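Local atomic coordinates of periplasmic sugar-binding protein (Chloroflexus aurantiacus, PDB entry 4RXU), a protein that binds beta-D-glucose between its two lobes and probably serves as the solute-binding component of an ABC-type sugar transporter. Residues Arg51-Leu56 / Val304-Ile308; Asn193-Ala197 / Lys213-Val218; Ala240-Gly244 / Asp266-Thr270; Gln319-Arg323 / Val333-Gln337. All coordinates share one frame; numbering follows the deposited sequence.

Interaction 1: Arg51-Leu56 / Val304-Ile308; sequences RFREAL and VQDAI
Val304 lays one methyl on the ring of Phe52 and pushes the other between that ring and Ala55, joining two helices that belong to one lobe of a periplasmic sugar-binding protein fold. The segments 51-56 and 304-308 approach to 10.1 Å between axes and cross at -56°, and no hydrogen bond links them directly, a case of helix packing carried by apolar shape. Val304 can be followed from its CB, which points at the other helix and splits there into two branches. CG2 sits 3.7 Å from the centroid of the Phe52 ring and only 3° off its normal, a CH-pi contact over the face, while its flank touches Arg51 CB. CG1, anti to the backbone N (chi1 157°), reaches Phe52 CD1 at 3.6 Å and also meets Ala55 CB. One turn on, Ile308 CG1 and Ala307 CB come to the edge of the same ring, which also meets Tyr117 of strand 113-117. The guanidinium of Arg51 turns away and is held by Tyr357, through its carbonyl oxygen and a cation-pi contact. At the more open margin, a water donates to Ala55 O and accepts a weak bond from Gln305 NE2, whose OE1 rests against Ala55 CB. Packing is tightest where Ile308 CD1 presses on Ala55 CB at 3.5 Å; Leu56 CD2 meets the same isoleucine methyl at 4.2 Å.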
loop_
_atom_site.group_PDB
_atom_site.type_symbol
_atom_site.label_atom_id
_atom_site.label_comp_id
_atom_site.label_asym_id
_atom_site.label_seq_id
_atom_site.Cartn_x
_atom_site.Cartn_y
_atom_site.Cartn_z
ATOM N N ARG A 51 13.308 3.615 8.711
ATOM C CA ARG A 51 12.702 3.471 10.014
ATOM C C ARG A 51 13.228 2.242 10.760
ATOM O O ARG A 51 13.399 2.299 11.993
ATOM C CB ARG A 51 11.183 3.431 9.902
ATOM C CG ARG A 51 10.569 4.665 9.255
ATOM C CD ARG A 51 10.776 5.904 10.071
ATOM N NE ARG A 51 10.137 7.059 9.437
ATOM C CZ ARG A 51 10.036 8.249 10.014
ATOM N NH1 ARG A 51 10.516 8.432 11.237
ATOM N NH2 ARG A 51 9.463 9.241 9.360
ATOM N N PHE A 52 13.502 1.144 10.026
ATOM C CA PHE A 52 14.114 -0.010 10.651
ATOM C C PHE A 52 15.468 0.355 11.223
ATOM O O PHE A 52 15.767 0.059 12.383
ATOM C CB PHE A 52 14.273 -1.198 9.685
ATOM C CG PHE A 52 13.086 -2.142 9.685
ATOM C CD1 PHE A 52 12.698 -2.792 10.843
ATOM C CD2 PHE A 52 12.372 -2.375 8.526
ATOM C CE1 PHE A 52 11.622 -3.658 10.839
ATOM C CE2 PHE A 52 11.304 -3.248 8.515
ATOM C CZ PHE A 52 10.926 -3.889 9.665
ATOM N N ARG A 53 16.292 0.980 10.386
ATOM C CA ARG A 53 17.651 1.362 10.814
ATOM C C ARG A 53 17.614 2.275 12.027
ATOM O O ARG A 53 18.361 2.073 12.979
ATOM C CB ARG A 53 18.408 2.021 9.672
ATOM C CG ARG A 53 18.869 0.985 8.661
ATOM C CD ARG A 53 19.812 1.557 7.613
ATOM N NE ARG A 53 19.780 0.777 6.367
ATOM C CZ ARG A 53 20.217 -0.477 6.218
ATOM N NH1 ARG A 53 20.740 -1.155 7.231
ATOM N NH2 ARG A 53 20.118 -1.076 5.030
ATOM N N GLU A 54 16.718 3.255 12.015
ATOM C CA GLU A 54 16.571 4.136 13.193
ATOM C C GLU A 54 16.176 3.360 14.457
ATOM O O GLU A 54 16.732 3.563 15.523
ATOM C CB GLU A 54 15.590 5.267 12.912
ATOM C CG GLU A 54 16.157 6.257 11.882
ATOM C CD GLU A 54 15.140 7.230 11.313
ATOM O OE1 GLU A 54 13.931 7.073 11.566
ATOM O OE2 GLU A 54 15.568 8.159 10.580
ATOM N N ALA A 55 15.214 2.462 14.324
ATOM C CA ALA A 55 14.712 1.708 15.494
ATOM C C ALA A 55 15.760 0.739 16.005
ATOM O O ALA A 55 15.938 0.583 17.208
ATOM C CB ALA A 55 13.415 0.969 15.154
ATOM N N LEU A 56 16.463 0.107 15.080
ATOM C CA LEU A 56 17.504 -0.839 15.426
ATOM C C LEU A 56 18.662 -0.111 16.126
ATOM O O LEU A 56 19.169 -0.594 17.152
ATOM C CB LEU A 56 17.976 -1.603 14.174
ATOM C CG LEU A 56 16.933 -2.533 13.528
ATOM C CD1 LEU A 56 17.442 -3.015 12.177
ATOM C CD2 LEU A 56 16.597 -3.684 14.461
ATOM N N VAL A 304 7.227 -0.817 11.964
ATOM C CA VAL A 304 8.563 -1.278 12.260
ATOM C C VAL A 304 8.656 -1.766 13.703
ATOM O O VAL A 304 9.191 -2.849 13.975
ATOM C CB VAL A 304 9.584 -0.159 11.969
ATOM C CG1 VAL A 304 10.876 -0.346 12.755
ATOM C CG2 VAL A 304 9.843 -0.074 10.466
ATOM N N GLN A 305 8.170 -0.959 14.642
ATOM C CA GLN A 305 8.275 -1.349 16.056
ATOM C C GLN A 305 7.464 -2.607 16.339
ATOM O O GLN A 305 7.898 -3.456 17.095
ATOM C CB GLN A 305 7.876 -0.217 17.003
ATOM C CG GLN A 305 8.596 -0.285 18.353
ATOM C CD GLN A 305 10.100 -0.057 18.231
ATOM O OE1 GLN A 305 10.564 0.823 17.493
ATOM N NE2 GLN A 305 10.865 -0.855 18.947
ATOM N N ASP A 306 6.281 -2.720 15.722
ATOM C CA ASP A 306 5.446 -3.918 15.881
ATOM C C ASP A 306 6.199 -5.161 15.442
ATOM O O ASP A 306 6.178 -6.185 16.107
ATOM C CB ASP A 306 4.126 -3.784 15.131
ATOM C CG ASP A 306 3.110 -2.967 15.882
ATOM O OD1 ASP A 306 3.330 -2.620 17.069
ATOM O OD2 ASP A 306 2.064 -2.695 15.262
ATOM N N ALA A 307 6.923 -5.035 14.341
ATOM C CA ALA A 307 7.733 -6.155 13.827
ATOM C C ALA A 307 8.927 -6.483 14.728
ATOM O O ALA A 307 9.245 -7.653 14.966
ATOM C CB ALA A 307 8.220 -5.856 12.418
ATOM N N ILE A 308 9.602 -5.448 15.192
ATOM C CA ILE A 308 10.756 -5.656 16.067
ATOM C C ILE A 308 10.261 -6.307 17.366
ATOM O O ILE A 308 10.844 -7.276 17.857
ATOM C CB ILE A 308 11.524 -4.350 16.334
ATOM C CG1 ILE A 308 12.187 -3.851 15.046
ATOM C CG2 ILE A 308 12.571 -4.570 17.440
ATOM C CD1 ILE A 308 12.690 -2.418 15.122
HETATM O O HOH W 1 13.807 0.916 18.928
#

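Interaction 2: Asn193-Ala197 / Lys213-Val218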
loop_
_atom_site.group_PDB
_atom_site.type_symbol
_atom_site.label_atom_id
_atom_site.label_comp_id
_atom_site.label_asym_id
_atom_site.label_seq_id
_atom_site.Cartn_x
_atom_site.Cartn_y
_atom_site.Cartn_z
ATOM N N ASN A 193 -12.730 4.635 -17.152
ATOM C CA ASN A 193 -11.542 3.920 -17.626
ATOM C C ASN A 193 -11.470 2.420 -17.346
ATOM O O ASN A 193 -10.393 1.854 -17.246
ATOM C CB ASN A 193 -10.286 4.582 -17.096
ATOM C CG ASN A 193 -10.119 4.394 -15.614
ATOM O OD1 ASN A 193 -11.097 4.254 -14.886
ATOM N ND2 ASN A 193 -8.869 4.410 -15.157
ATOM N N SER A 194 -12.613 1.766 -17.218
ATOM C CA SER A 194 -12.587 0.323 -17.016
ATOM C C SER A 194 -13.906 -0.307 -17.391
ATOM O O SER A 194 -14.872 -0.284 -16.627
ATOM C CB SER A 194 -12.240 -0.064 -15.558
ATOM O OG SER A 194 -12.386 -1.459 -15.358
ATOM N N SER A 195 -13.941 -0.918 -18.563
ATOM C CA SER A 195 -15.119 -1.641 -18.992
ATOM C C SER A 195 -15.449 -2.815 -18.076
ATOM O O SER A 195 -16.617 -3.166 -17.872
ATOM C CB SER A 195 -14.953 -2.145 -20.438
ATOM O OG SER A 195 -13.888 -3.074 -20.576
ATOM N N GLU A 196 -14.418 -3.409 -17.491
ATOM C CA GLU A 196 -14.654 -4.533 -16.600
ATOM C C GLU A 196 -15.369 -4.051 -15.343
ATOM O O GLU A 196 -16.288 -4.728 -14.858
ATOM C CB GLU A 196 -13.349 -5.239 -16.230
ATOM C CG GLU A 196 -12.616 -5.909 -17.401
ATOM C CD GLU A 196 -13.168 -7.266 -17.832
ATOM O OE1 GLU A 196 -14.080 -7.780 -17.183
ATOM O OE2 GLU A 196 -12.645 -7.853 -18.799
ATOM N N ALA A 197 -14.939 -2.904 -14.808
ATOM C CA ALA A 197 -15.589 -2.339 -13.627
ATOM C C ALA A 197 -17.026 -1.950 -13.938
ATOM O O ALA A 197 -17.921 -2.205 -13.135
ATOM C CB ALA A 197 -14.824 -1.154 -13.104
ATOM N N LYS A 213 -9.721 -8.757 -12.898
ATOM C CA LYS A 213 -10.037 -8.239 -14.255
ATOM C C LYS A 213 -10.049 -6.711 -14.270
ATOM O O LYS A 213 -9.581 -6.090 -15.209
ATOM C CB LYS A 213 -11.381 -8.751 -14.785
ATOM C CG LYS A 213 -11.416 -10.257 -14.982
ATOM C CD LYS A 213 -12.607 -10.697 -15.791
ATOM C CE LYS A 213 -13.848 -10.732 -14.954
ATOM N NZ LYS A 213 -14.989 -11.108 -15.834
ATOM N N ILE A 214 -10.591 -6.117 -13.209
ATOM C CA ILE A 214 -10.588 -4.668 -13.107
ATOM C C ILE A 214 -9.166 -4.173 -12.934
ATOM O O ILE A 214 -8.717 -3.275 -13.661
ATOM C CB ILE A 214 -11.485 -4.142 -11.956
ATOM C CG1 ILE A 214 -12.943 -4.570 -12.173
ATOM C CG2 ILE A 214 -11.386 -2.623 -11.866
ATOM C CD1 ILE A 214 -13.793 -4.317 -10.942
ATOM N N ILE A 215 -8.455 -4.775 -11.982
ATOM C CA ILE A 215 -7.088 -4.352 -11.703
ATOM C C ILE A 215 -6.246 -4.472 -12.964
ATOM O O ILE A 215 -5.443 -3.613 -13.248
ATOM C CB ILE A 215 -6.486 -5.113 -10.491
ATOM C CG1 ILE A 215 -7.239 -4.688 -9.234
ATOM C CG2 ILE A 215 -4.956 -4.947 -10.394
ATOM C CD1 ILE A 215 -6.983 -5.576 -8.044
ATOM N N GLY A 216 -6.463 -5.514 -13.752
ATOM C CA GLY A 216 -5.684 -5.660 -14.999
ATOM C C GLY A 216 -5.824 -4.481 -15.937
ATOM O O GLY A 216 -4.900 -4.103 -16.638
ATOM N N GLN A 217 -7.033 -3.927 -15.984
ATOM C CA GLN A 217 -7.309 -2.777 -16.854
ATOM C C GLN A 217 -6.783 -1.453 -16.307
ATOM O O GLN A 217 -6.521 -0.524 -17.086
ATOM C CB GLN A 217 -8.804 -2.626 -17.073
ATOM C CG GLN A 217 -9.377 -3.680 -17.972
ATOM C CD GLN A 217 -10.773 -3.302 -18.408
ATOM O OE1 GLN A 217 -11.565 -2.813 -17.611
ATOM N NE2 GLN A 217 -11.087 -3.550 -19.660
ATOM N N VAL A 218 -6.650 -1.365 -14.987
ATOM C CA VAL A 218 -6.315 -0.083 -14.331
ATOM C C VAL A 218 -5.028 -0.133 -13.506
ATOM O O VAL A 218 -4.753 0.770 -12.743
ATOM C CB VAL A 218 -7.493 0.499 -13.497
ATOM C CG1 VAL A 218 -8.758 0.591 -14.346
ATOM C CG2 VAL A 218 -7.753 -0.288 -12.212
HETATM O O HOH W 2 -7.798 1.845 -18.077
#
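The amide of Gln217 reaches across to the first turn of helix 195-199 and takes hold of three consecutive residues. Its chain leaves CB with CG beside the backbone N (chi1 -72°) and runs extended beyond CG, which carries OE1 and NE2 to Ser194, Ser195 and Glu196. OE1 accepts twice. Ser194 OG donates to Gln217 OE1 at 2.8 Å in the carbonyl plane, and Glu196 N approaches the same oxygen at 2.9 Å from a position tilted 31° from that plane. On the other arm, Gln217 NE2 donates almost straight, 174° at the hydrogen, to Ser195 OG, which lies close to the amide plane, so both ends of the amide fix its rotation. Ser194 is the N-cap of helix 195-199: its OG also accepts from Ala197 N at 3.0 Å. One hydroxyl thus caps its own helix and donates to the neighbouring one, in the lobe built on the parallel sheet that contains strand 189-191. Glu196 is bent at chi2, bringing its CG within 3.3 Å of Gln217 CD and its carboxylate across the aliphatic part of Lys213; the salt bridge from Glu196 OE1 to Lys213 NZ is long. Beside the polar group, Ile214 CG1 meets Ala197 N and CA, while CG2 and CD1 meet Ala197 CB. Val218 CG1 fits against Ser194 CB, and a water donates to both Asn193 O and Gln217 O.

Interaction 3: Ala240-Gly244 / Asp266-Thr270; sequences AADKG and DKDVT
Lys243 NZ donates to three acceptors: Asp266 OD2 in a salt bridge of 2.7 Å, a bridging water, and the backbone oxygen of Leu235 in the preceding helix 224-237. The carboxylate oxygen offers its syn lone pair, and the lysine chain, extended beyond CG, crosses Asp266 at about a right angle. The bridging water donates in turn to Asp268 OD2 at 2.9 Å, tying the ammonium to a second acid. Asp266 has another task: its OD1 accepts from Asp268 N at 2.9 Å in an Asx turn, within the type I beta turn from Asp266 to Val269. Next to this charged group the backbones meet. Gly244 N donates to Asp268 O at 2.8 Å, and Thr270 N returns a bent bond to Gly244 O at 2.9 Å. These bonds join the entries to strands 246-249 and 269-274, neighbours in the parallel sheet of one lobe. Lys243 CB and CG pack on Val269 CG2, between the backbone bonds and the salt bridge. With one carboxylate in direct contact, a second reached through water, and a backbone carbonyl, the ammonium is probably favoured in its charged form, and the same lysine links the 266-269 turn to helix 224-237.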
loop_
_atom_site.group_PDB
_atom_site.type_symbol
_atom_site.label_atom_id
_atom_site.label_comp_id
_atom_site.label_asym_id
_atom_site.label_seq_id
_atom_site.Cartn_x
_atom_site.Cartn_y
_atom_site.Cartn_z
ATOM N N ALA A 240 -14.506 15.223 -23.938
ATOM C CA ALA A 240 -14.694 16.364 -23.033
ATOM C C ALA A 240 -15.832 16.094 -22.032
ATOM O O ALA A 240 -15.761 16.468 -20.854
ATOM C CB ALA A 240 -14.944 17.655 -23.817
ATOM N N ALA A 241 -16.853 15.380 -22.492
ATOM C CA ALA A 241 -17.986 15.003 -21.632
ATOM C C ALA A 241 -17.610 14.094 -20.456
ATOM O O ALA A 241 -18.361 13.960 -19.487
ATOM C CB ALA A 241 -19.063 14.336 -22.462
ATOM N N ASP A 242 -16.450 13.465 -20.570
ATOM C CA ASP A 242 -15.922 12.573 -19.533
ATOM C C ASP A 242 -14.951 13.258 -18.582
ATOM O O ASP A 242 -14.352 12.606 -17.724
ATOM C CB ASP A 242 -15.198 11.412 -20.201
ATOM C CG ASP A 242 -16.088 10.657 -21.158
ATOM O OD1 ASP A 242 -17.252 10.414 -20.812
ATOM O OD2 ASP A 242 -15.628 10.310 -22.265
ATOM N N LYS A 243 -14.800 14.568 -18.738
ATOM C CA LYS A 243 -13.838 15.323 -17.972
ATOM C C LYS A 243 -14.553 16.363 -17.149
ATOM O O LYS A 243 -15.520 16.046 -16.456
ATOM C CB LYS A 243 -12.779 15.897 -18.906
ATOM C CG LYS A 243 -11.970 14.769 -19.506
ATOM C CD LYS A 243 -11.087 15.192 -20.633
ATOM C CE LYS A 243 -10.556 13.954 -21.323
ATOM N NZ LYS A 243 -9.509 14.307 -22.291
ATOM N N GLY A 244 -14.083 17.603 -17.208
ATOM C CA GLY A 244 -14.565 18.633 -16.320
ATOM C C GLY A 244 -14.067 18.401 -14.907
ATOM O O GLY A 244 -12.879 18.396 -14.636
ATOM N N ASP A 266 -4.551 18.460 -18.882
ATOM C CA ASP A 266 -5.645 18.289 -19.820
ATOM C C ASP A 266 -6.538 19.494 -19.617
ATOM O O ASP A 266 -7.157 19.647 -18.562
ATOM C CB ASP A 266 -6.374 16.980 -19.524
ATOM C CG ASP A 266 -7.489 16.677 -20.510
ATOM O OD1 ASP A 266 -8.346 17.552 -20.757
ATOM O OD2 ASP A 266 -7.526 15.535 -21.020
ATOM N N LYS A 267 -6.594 20.368 -20.617
ATOM C CA LYS A 267 -7.369 21.613 -20.498
ATOM C C LYS A 267 -8.867 21.400 -20.219
ATOM O O LYS A 267 -9.535 22.289 -19.691
ATOM C CB LYS A 267 -7.166 22.488 -21.740
ATOM C CG LYS A 267 -7.782 21.919 -23.006
ATOM C CD LYS A 267 -7.493 22.768 -24.231
ATOM C CE LYS A 267 -8.130 22.137 -25.459
ATOM N NZ LYS A 267 -8.011 23.006 -26.657
ATOM N N ASP A 268 -9.389 20.225 -20.581
ATOM C CA ASP A 268 -10.829 19.925 -20.404
ATOM C C ASP A 268 -11.129 19.396 -19.012
ATOM O O ASP A 268 -12.288 19.231 -18.643
ATOM C CB ASP A 268 -11.332 18.928 -21.458
ATOM C CG ASP A 268 -11.299 19.497 -22.878
ATOM O OD1 ASP A 268 -11.584 20.695 -23.037
ATOM O OD2 ASP A 268 -11.010 18.742 -23.833
ATOM N N VAL A 269 -10.079 19.108 -18.248
ATOM C CA VAL A 269 -10.209 18.782 -16.824
ATOM C C VAL A 269 -10.128 20.093 -16.053
ATOM O O VAL A 269 -9.056 20.692 -15.913
ATOM C CB VAL A 269 -9.125 17.792 -16.358
ATOM C CG1 VAL A 269 -9.195 17.570 -14.845
ATOM C CG2 VAL A 269 -9.279 16.476 -17.104
ATOM N N THR A 270 -11.280 20.554 -15.598
ATOM C CA THR A 270 -11.349 21.843 -14.900
ATOM C C THR A 270 -11.012 21.732 -13.426
ATOM O O THR A 270 -10.622 22.710 -12.809
ATOM C CB THR A 270 -12.720 22.513 -15.059
ATOM O OG1 THR A 270 -13.744 21.610 -14.606
ATOM C CG2 THR A 270 -12.926 22.930 -16.544
HETATM O O HOH W 3 -11.192 15.900 -24.054
#

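Interaction 4: Gln319-Arg323 / Val333-Gln337; sequences QPEAR and VPAIQ
Pro334 CB meets Ala322 CB at 3.7 Å, the first touch between strand 332-343 and the chain that follows helix 300-315. Next along the strand, Ala335 supplies the polar link: its O accepts from Arg323 N at 2.8 Å. Ala322 CB also lies 3.3 Å from that oxygen. Just past this point the 319-323 segment runs into strand 325-327, which pairs antiparallel with 332-343, so the bond stands at the entrance to a beta hairpin of the mixed sheet. The strand's other edge pairs with 129-133 through Pro334 and Ile336. Ile336 follows, with CG1 beside its backbone N (chi1 -60°), an orientation that brings CG1 to Ala322 and carries CD1 on to Pro320 CB at 4.0 Å; Pro320 and Ile336 both also rest on Ala310 of helix 300-315. At Gln337 the direct contact gives way to a water, which accepts from Gln337 N at 2.9 Å and donates to Arg323 O. The Arg323 side chain folds back on its own segment, bent at chi2 (-70°), and NH1 donates to Ala322 O at 2.6 Å from above the carbonyl plane, with the oxygen close to the guanidinium plane.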
loop_
_atom_site.group_PDB
_atom_site.type_symbol
_atom_site.label_atom_id
_atom_site.label_comp_id
_atom_site.label_asym_id
_atom_site.label_seq_id
_atom_site.Cartn_x
_atom_site.Cartn_y
_atom_site.Cartn_z
ATOM N N GLN A 319 5.358 -15.517 22.701
ATOM C CA GLN A 319 4.440 -15.293 21.588
ATOM C C GLN A 319 4.146 -13.801 21.451
ATOM O O GLN A 319 3.833 -13.130 22.444
ATOM C CB GLN A 319 3.091 -15.995 21.813
ATOM C CG GLN A 319 3.056 -17.452 21.380
ATOM C CD GLN A 319 1.662 -18.058 21.445
ATOM O OE1 GLN A 319 1.489 -19.162 21.956
ATOM N NE2 GLN A 319 0.664 -17.337 20.937
ATOM N N PRO A 320 4.188 -13.285 20.218
ATOM C CA PRO A 320 3.737 -11.940 19.935
ATOM C C PRO A 320 2.264 -11.719 20.216
ATOM O O PRO A 320 1.467 -12.652 20.249
ATOM C CB PRO A 320 3.977 -11.806 18.431
ATOM C CG PRO A 320 5.080 -12.764 18.138
ATOM C CD PRO A 320 4.774 -13.920 19.029
ATOM N N GLU A 321 1.909 -10.451 20.310
ATOM C CA GLU A 321 0.560 -10.045 20.679
ATOM C C GLU A 321 -0.324 -9.773 19.477
ATOM O O GLU A 321 -0.483 -8.630 19.071
ATOM C CB GLU A 321 0.591 -8.767 21.498
ATOM C CG GLU A 321 1.574 -8.768 22.624
ATOM C CD GLU A 321 1.620 -7.448 23.352
ATOM O OE1 GLU A 321 0.664 -6.637 23.270
ATOM O OE2 GLU A 321 2.641 -7.235 24.007
ATOM N N ALA A 322 -0.962 -10.805 18.963
ATOM C CA ALA A 322 -1.745 -10.665 17.720
ATOM C C ALA A 322 -3.222 -10.614 18.030
ATOM O O ALA A 322 -3.703 -11.216 19.011
ATOM C CB ALA A 322 -1.443 -11.790 16.748
ATOM N N ARG A 323 -3.928 -9.824 17.229
ATOM C CA ARG A 323 -5.372 -9.684 17.364
ATOM C C ARG A 323 -5.986 -9.635 15.980
ATOM O O ARG A 323 -5.632 -8.792 15.153
ATOM C CB ARG A 323 -5.749 -8.429 18.153
ATOM C CG ARG A 323 -5.193 -8.375 19.567
ATOM C CD ARG A 323 -5.844 -9.386 20.510
ATOM N NE ARG A 323 -5.273 -9.264 21.850
ATOM C CZ ARG A 323 -4.214 -9.948 22.301
ATOM N NH1 ARG A 323 -3.597 -10.834 21.533
ATOM N NH2 ARG A 323 -3.763 -9.749 23.522
ATOM N N VAL A 333 -4.060 -15.924 9.143
ATOM C CA VAL A 333 -2.780 -15.606 9.771
ATOM C C VAL A 333 -3.009 -14.574 10.868
ATOM O O VAL A 333 -3.609 -13.526 10.603
ATOM C CB VAL A 333 -1.784 -15.013 8.740
ATOM C CG1 VAL A 333 -0.450 -14.660 9.415
ATOM C CG2 VAL A 333 -1.595 -15.961 7.554
ATOM N N PRO A 334 -2.530 -14.856 12.096
ATOM C CA PRO A 334 -2.623 -13.879 13.181
ATOM C C PRO A 334 -2.015 -12.523 12.812
ATOM O O PRO A 334 -0.887 -12.451 12.321
ATOM C CB PRO A 334 -1.862 -14.545 14.333
ATOM C CG PRO A 334 -1.961 -16.007 14.052
ATOM C CD PRO A 334 -1.913 -16.115 12.553
ATOM N N ALA A 335 -2.782 -11.464 13.065
ATOM C CA ALA A 335 -2.433 -10.107 12.608
ATOM C C ALA A 335 -2.012 -9.204 13.750
ATOM O O ALA A 335 -2.512 -9.311 14.861
ATOM C CB ALA A 335 -3.610 -9.481 11.899
ATOM N N ILE A 336 -1.048 -8.338 13.456
ATOM C CA ILE A 336 -0.635 -7.274 14.373
ATOM C C ILE A 336 -0.880 -6.029 13.501
ATOM O O ILE A 336 -0.027 -5.625 12.708
ATOM C CB ILE A 336 0.847 -7.421 14.792
ATOM C CG1 ILE A 336 1.073 -8.768 15.498
ATOM C CG2 ILE A 336 1.265 -6.264 15.689
ATOM C CD1 ILE A 336 2.515 -9.168 15.771
ATOM N N GLN A 337 -2.069 -5.456 13.637
ATOM C CA GLN A 337 -2.567 -4.432 12.723
ATOM C C GLN A 337 -2.532 -3.065 13.368
ATOM O O GLN A 337 -2.874 -2.914 14.542
ATOM C CB GLN A 337 -3.999 -4.766 12.302
ATOM C CG GLN A 337 -4.600 -3.823 11.268
ATOM C CD GLN A 337 -6.102 -4.021 11.076
ATOM O OE1 GLN A 337 -6.545 -4.731 10.160
ATOM N NE2 GLN A 337 -6.887 -3.438 11.958
HETATM O O HOH W 4 -3.980 -6.544 15.478
#

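Overall arrangement
The four contacts divide between the two lobes of the periplasmic binding protein fold, with the glucose site in the cleft between the lobes. Interactions 1 and 4 share a lobe with the mixed sheet; their centres are about 17 Å apart, and they touch where Asp306 of helix 300-315 packs on Ile336. Interactions 2 and 3, centres about 21 Å apart, lie in the other lobe, around the parallel sheet of strands 189-191, 155-159, 246-249 and 269-274. Along the chain, interactions 2 and 3 follow one another inside the long loop closed by interaction 1, and interaction 4 comes after it. The chain therefore leaves the first lobe, builds the second and returns, so that sequence-distant helices 44-59 and 300-315 meet.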